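Local coordinates for protein UTP--glucose-1-phosphate uridylyltransferase (Acinetobacter baumannii, PDB 6IKX) that catalyses the formation of UDP-alpha-D-glucose and diphosphate from UTP and alpha-D-glucose 1-phosphate, at residues A[133-138]-A[272-277]; A[144-149]-A[157-162]. The protein carries 1 engineered substitution. All coordinates share one frame; numbering follows the deposited sequence.

Overall arrangement
Two contacts, one wide and one local, illustrate how a chain can be closed at very different ranges. From the N terminus the chain first builds much of the nucleotidyltransferase core, with parallel strands 4-8, 50-55 and 97-102, before reaching strand 132-135. There contact 1 opens; it closes only at 272-277, where helix 261-273 ends, so that 133 residues lie between its segments. Contact 2 is nested inside that loop: helix 142-153 turns back through a short connection and packs on strand 156-162 of the large mixed sheet. The centres are 19 Å apart, yet the two meet where Ser138 of contact 1 touches Arg145 of contact 2, with OG and NH2 2.6 Å apart.

Contact 1. Residues A[133-138]-A[272-277]; sequences LVKDGS and GLEHPK
Lys135 and Glu274 reach for each other from opposite directions and form the one salt bridge that joins segments 133-138 and 272-277. The backbones stay well separated, with CA of Lys135 and CA of Glu274 10.1 Å apart, and long side chains bridge the interval. Lys135 NZ donates to Glu274 OE2 at 3.0 Å, and the ammonium meets that oxygen from above the carboxylate, 38° out of its plane. The lysine chain is bent at its second, third and fourth torsions, which brings its methylenes near the same oxygen, CD lying 3.6 Å from Glu274 OE2. A single oxygen thus receives both the charged bond and the aliphatic contact.

Hydrogen bonds within each segment hold the turns beyond the strand and the helix. Asp136 OD1 accepts Ser138 OG at 2.9 Å on its syn lone pair, and takes a weak bond from Ser138 N as well, while Gln252 supplies a further donor to the same oxygen. Within 272-277, Lys277 N donates to His275 ND1 at 3.2 Å, tilted 31° from the ring plane; the other ring nitrogen bonds Asp32 and Pro276 CD sits over one face, so the ring's rotation is probably fixed.

Packing against helix 261-273 places the lysine in the fold: its side chain also touches His270 and Tyr271. This is a surface salt bridge between the end of strand 132-135, paired antiparallel with strand 254-257, and the turn leaving helix 261-273, remote from the UTP and UDP-glucose sites of this GT-A-type nucleotidyltransferase.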
# COMPACT_ATOMS: atom_id res chain seq x y z
N LEU A 133 25.36 5.38 -6.28
CA LEU A 133 25.45 6.85 -6.13
C LEU A 133 26.76 7.30 -6.76
O LEU A 133 27.71 6.55 -6.59
CB LEU A 133 25.44 7.20 -4.64
CG LEU A 133 24.17 6.84 -3.87
CD1 LEU A 133 24.03 7.74 -2.67
CD2 LEU A 133 22.92 6.94 -4.74
N VAL A 134 26.76 8.39 -7.53
CA VAL A 134 28.01 9.07 -8.01
C VAL A 134 28.08 10.44 -7.35
O VAL A 134 27.11 11.15 -7.43
CB VAL A 134 28.09 9.15 -9.54
CG2 VAL A 134 27.63 7.84 -10.14
N LYS A 135 29.19 10.76 -6.69
CA LYS A 135 29.51 12.08 -6.10
C LYS A 135 30.45 12.78 -7.07
O LYS A 135 31.33 12.09 -7.59
CB LYS A 135 30.14 11.90 -4.72
CG LYS A 135 30.12 13.16 -3.87
CD LYS A 135 29.91 12.92 -2.40
CE LYS A 135 31.14 12.39 -1.71
NZ LYS A 135 32.30 13.29 -1.94
N ASP A 136 30.24 14.07 -7.34
CA ASP A 136 30.85 14.72 -8.53
C ASP A 136 32.14 15.45 -8.13
O ASP A 136 33.20 15.14 -8.75
CB ASP A 136 29.86 15.65 -9.24
CG ASP A 136 30.50 16.65 -10.20
OD1 ASP A 136 31.63 16.37 -10.66
OD2 ASP A 136 29.87 17.70 -10.47
N GLY A 137 32.05 16.41 -7.21
CA GLY A 137 33.17 17.31 -6.83
C GLY A 137 33.42 18.46 -7.82
O GLY A 137 33.55 19.62 -7.36
N SER A 138 33.49 18.19 -9.12
CA SER A 138 34.08 19.13 -10.11
C SER A 138 33.13 20.28 -10.48
O SER A 138 33.66 21.26 -11.03
CB SER A 138 34.53 18.39 -11.35
OG SER A 138 33.43 18.08 -12.19
N GLY A 272 27.16 12.50 4.39
CA GLY A 272 27.03 13.11 5.73
C GLY A 272 28.04 14.23 5.97
O GLY A 272 27.61 15.35 6.37
N LEU A 273 29.33 13.97 5.72
CA LEU A 273 30.41 14.99 5.93
C LEU A 273 30.24 16.17 4.96
O LEU A 273 30.59 17.29 5.34
CB LEU A 273 31.78 14.33 5.79
CG LEU A 273 32.38 13.79 7.09
CD2 LEU A 273 33.48 12.79 6.79
N GLU A 274 29.67 15.93 3.79
CA GLU A 274 29.43 16.98 2.77
C GLU A 274 28.08 17.66 3.00
O GLU A 274 27.72 18.53 2.19
CB GLU A 274 29.41 16.34 1.39
CG GLU A 274 30.74 16.35 0.67
CD GLU A 274 30.52 16.62 -0.80
OE1 GLU A 274 29.52 17.30 -1.11
OE2 GLU A 274 31.32 16.15 -1.63
N HIS A 275 27.30 17.28 4.02
CA HIS A 275 25.93 17.82 4.12
C HIS A 275 26.02 19.32 4.39
O HIS A 275 26.64 19.73 5.37
CB HIS A 275 25.12 17.10 5.18
CG HIS A 275 23.66 17.37 5.10
ND1 HIS A 275 23.08 18.48 5.67
CD2 HIS A 275 22.65 16.63 4.57
CE1 HIS A 275 21.78 18.43 5.48
NE2 HIS A 275 21.49 17.29 4.80
N PRO A 276 25.38 20.18 3.57
CA PRO A 276 25.64 21.62 3.61
C PRO A 276 25.14 22.19 4.94
O PRO A 276 25.59 23.26 5.31
CB PRO A 276 24.86 22.19 2.42
CG PRO A 276 23.76 21.16 2.14
CD PRO A 276 24.31 19.82 2.62
N LYS A 277 24.26 21.45 5.61
CA LYS A 277 23.63 21.84 6.89
C LYS A 277 24.17 21.00 8.06
O LYS A 277 24.38 21.59 9.09
CB LYS A 277 22.11 21.82 6.73
CG LYS A 277 21.42 23.15 6.99
CD LYS A 277 20.15 23.38 6.20
CE LYS A 277 20.34 24.18 4.92
NZ LYS A 277 21.14 25.40 5.14

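Contact 2. Residues A[144-149]-A[157-162]; sequences SRMISR and QIMVEA. With SO4 (sulfate ion), chain I.
Met146 carries its CG anti to the backbone N (chi1 177°) and keeps its second torsion extended, which sends the thioether from helix 142-153 toward the strand; Gln157 instead folds back at chi2 (-68°), turning its amide toward Arg149. The two chains run past one another head to tail, Met146 CG coming within 3.4 Å of Gln157 CB. Farther along, Met146 SD rests 3.6 Å from Met159 CB, and the two methionine methyls meet, CE to CE at 4.1 Å. Tyr249 and Val211, on neighbouring strands, also touch Met146.

Arg149 lies across Gln157 at about a right angle, its CG 3.4 Å from Gln157 OE1 and the guanidinium and amide planes 54° apart. Both polar ends have partners beyond the segments: Glu247 forms a salt bridge with Arg149 NH2 and accepts Gln157 NE2 through its other oxygen, while Ala155 O takes a second NE2 bond and Ser185 OG bonds OE1. Arg145 makes no contact with 157-162; its NH1 bonds weakly to O1 of a sulfate ion, probably from the crystallisation liquor, 3.4 Å away.

The axes of the two short segments run roughly antiparallel and approach to 9.2 Å, the helix packing on the mixed sheet and leading by a short connection into the strand. Ile158 points away from the helix; its side chain is about 4 Å (nearest atoms) from that of Val206, which binds UDP-glucose, although none is bound here. Between the segments no hydrogen bond forms: sulfur and methylene contacts join them, while several bonds grip the Gln157 amide and Glu247 probably offsets the charge of Arg149.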
# COMPACT_ATOMS: atom_id res chain seq x y z
N SER A 144 26.46 14.12 -17.23
CA SER A 144 26.36 15.26 -18.17
C SER A 144 27.55 15.22 -19.12
O SER A 144 27.34 15.32 -20.35
CB SER A 144 26.24 16.54 -17.40
OG SER A 144 27.02 17.55 -17.99
N ARG A 145 28.77 15.07 -18.60
CA ARG A 145 29.97 14.90 -19.45
C ARG A 145 29.69 13.80 -20.47
O ARG A 145 29.92 14.01 -21.66
CB ARG A 145 31.18 14.46 -18.65
CG ARG A 145 31.95 15.62 -18.05
CD ARG A 145 32.74 15.09 -16.89
NE ARG A 145 32.67 16.07 -15.85
CZ ARG A 145 33.50 17.09 -15.75
NH1 ARG A 145 34.47 17.24 -16.63
NH2 ARG A 145 33.34 17.96 -14.77
N MET A 146 29.25 12.64 -19.97
CA MET A 146 29.05 11.41 -20.77
C MET A 146 27.93 11.60 -21.80
O MET A 146 28.09 11.09 -22.90
CB MET A 146 28.76 10.23 -19.84
CG MET A 146 28.48 8.96 -20.60
SD MET A 146 28.62 7.50 -19.57
CE MET A 146 26.89 7.12 -19.28
N ILE A 147 26.83 12.29 -21.49
CA ILE A 147 25.71 12.58 -22.45
C ILE A 147 26.27 13.45 -23.60
O ILE A 147 26.00 13.15 -24.80
CB ILE A 147 24.47 13.20 -21.74
CG1 ILE A 147 23.76 12.16 -20.86
CG2 ILE A 147 23.49 13.83 -22.72
CD1 ILE A 147 22.75 12.71 -19.89
N SER A 148 27.04 14.48 -23.26
CA SER A 148 27.57 15.42 -24.28
C SER A 148 28.49 14.61 -25.22
O SER A 148 28.24 14.55 -26.44
CB SER A 148 28.21 16.64 -23.65
OG SER A 148 29.57 16.40 -23.38
N ARG A 149 29.41 13.84 -24.67
CA ARG A 149 30.16 12.92 -25.54
C ARG A 149 29.19 12.13 -26.43
O ARG A 149 29.50 11.95 -27.62
CB ARG A 149 31.07 12.04 -24.71
CG ARG A 149 31.82 11.02 -25.54
CD ARG A 149 32.89 11.67 -26.40
NE ARG A 149 33.22 10.80 -27.52
CZ ARG A 149 34.17 11.03 -28.41
NH1 ARG A 149 34.91 12.13 -28.34
NH2 ARG A 149 34.38 10.15 -29.37
N GLN A 157 27.58 5.10 -24.83
CA GLN A 157 28.51 5.36 -23.71
C GLN A 157 28.19 4.36 -22.59
O GLN A 157 26.99 4.14 -22.27
CB GLN A 157 28.39 6.82 -23.27
CG GLN A 157 28.62 7.84 -24.40
CD GLN A 157 30.04 7.88 -24.93
OE1 GLN A 157 31.02 8.03 -24.17
NE2 GLN A 157 30.18 7.75 -26.25
N ILE A 158 29.25 3.73 -22.09
CA ILE A 158 29.24 2.89 -20.85
C ILE A 158 30.17 3.58 -19.84
O ILE A 158 31.39 3.70 -20.10
CB ILE A 158 29.64 1.44 -21.15
CG1 ILE A 158 28.51 0.65 -21.80
CG2 ILE A 158 30.11 0.74 -19.90
CD1 ILE A 158 28.16 1.03 -23.21
N MET A 159 29.62 4.07 -18.74
CA MET A 159 30.46 4.71 -17.69
C MET A 159 31.28 3.60 -17.01
O MET A 159 30.71 2.52 -16.74
CB MET A 159 29.61 5.50 -16.69
CG MET A 159 30.46 6.29 -15.69
SD MET A 159 29.55 7.35 -14.55
CE MET A 159 28.58 8.32 -15.70
N VAL A 160 32.58 3.86 -16.80
CA VAL A 160 33.55 2.93 -16.15
C VAL A 160 34.40 3.72 -15.15
O VAL A 160 34.47 4.96 -15.25
CB VAL A 160 34.45 2.21 -17.16
CG1 VAL A 160 33.65 1.37 -18.14
CG2 VAL A 160 35.37 3.16 -17.93
N GLU A 161 35.06 3.02 -14.24
CA GLU A 161 35.95 3.67 -13.24
C GLU A 161 37.10 2.72 -12.89
O GLU A 161 36.83 1.52 -12.68
CB GLU A 161 35.09 4.11 -12.06
CG GLU A 161 35.40 3.44 -10.76
CD GLU A 161 34.52 3.96 -9.65
OE1 GLU A 161 34.80 5.07 -9.11
OE2 GLU A 161 33.54 3.27 -9.36
N ALA A 162 38.33 3.24 -12.91
CA ALA A 162 39.56 2.52 -12.49
C ALA A 162 39.33 1.93 -11.09
O ALA A 162 38.90 2.69 -10.20
CB ALA A 162 40.72 3.48 -12.51
S SO4 I . 37.31 20.09 -15.43
O1 SO4 I . 35.94 20.21 -15.84
O2 SO4 I . 37.88 21.41 -15.34
O3 SO4 I . 38.05 19.32 -16.40
O4 SO4 I . 37.40 19.44 -14.14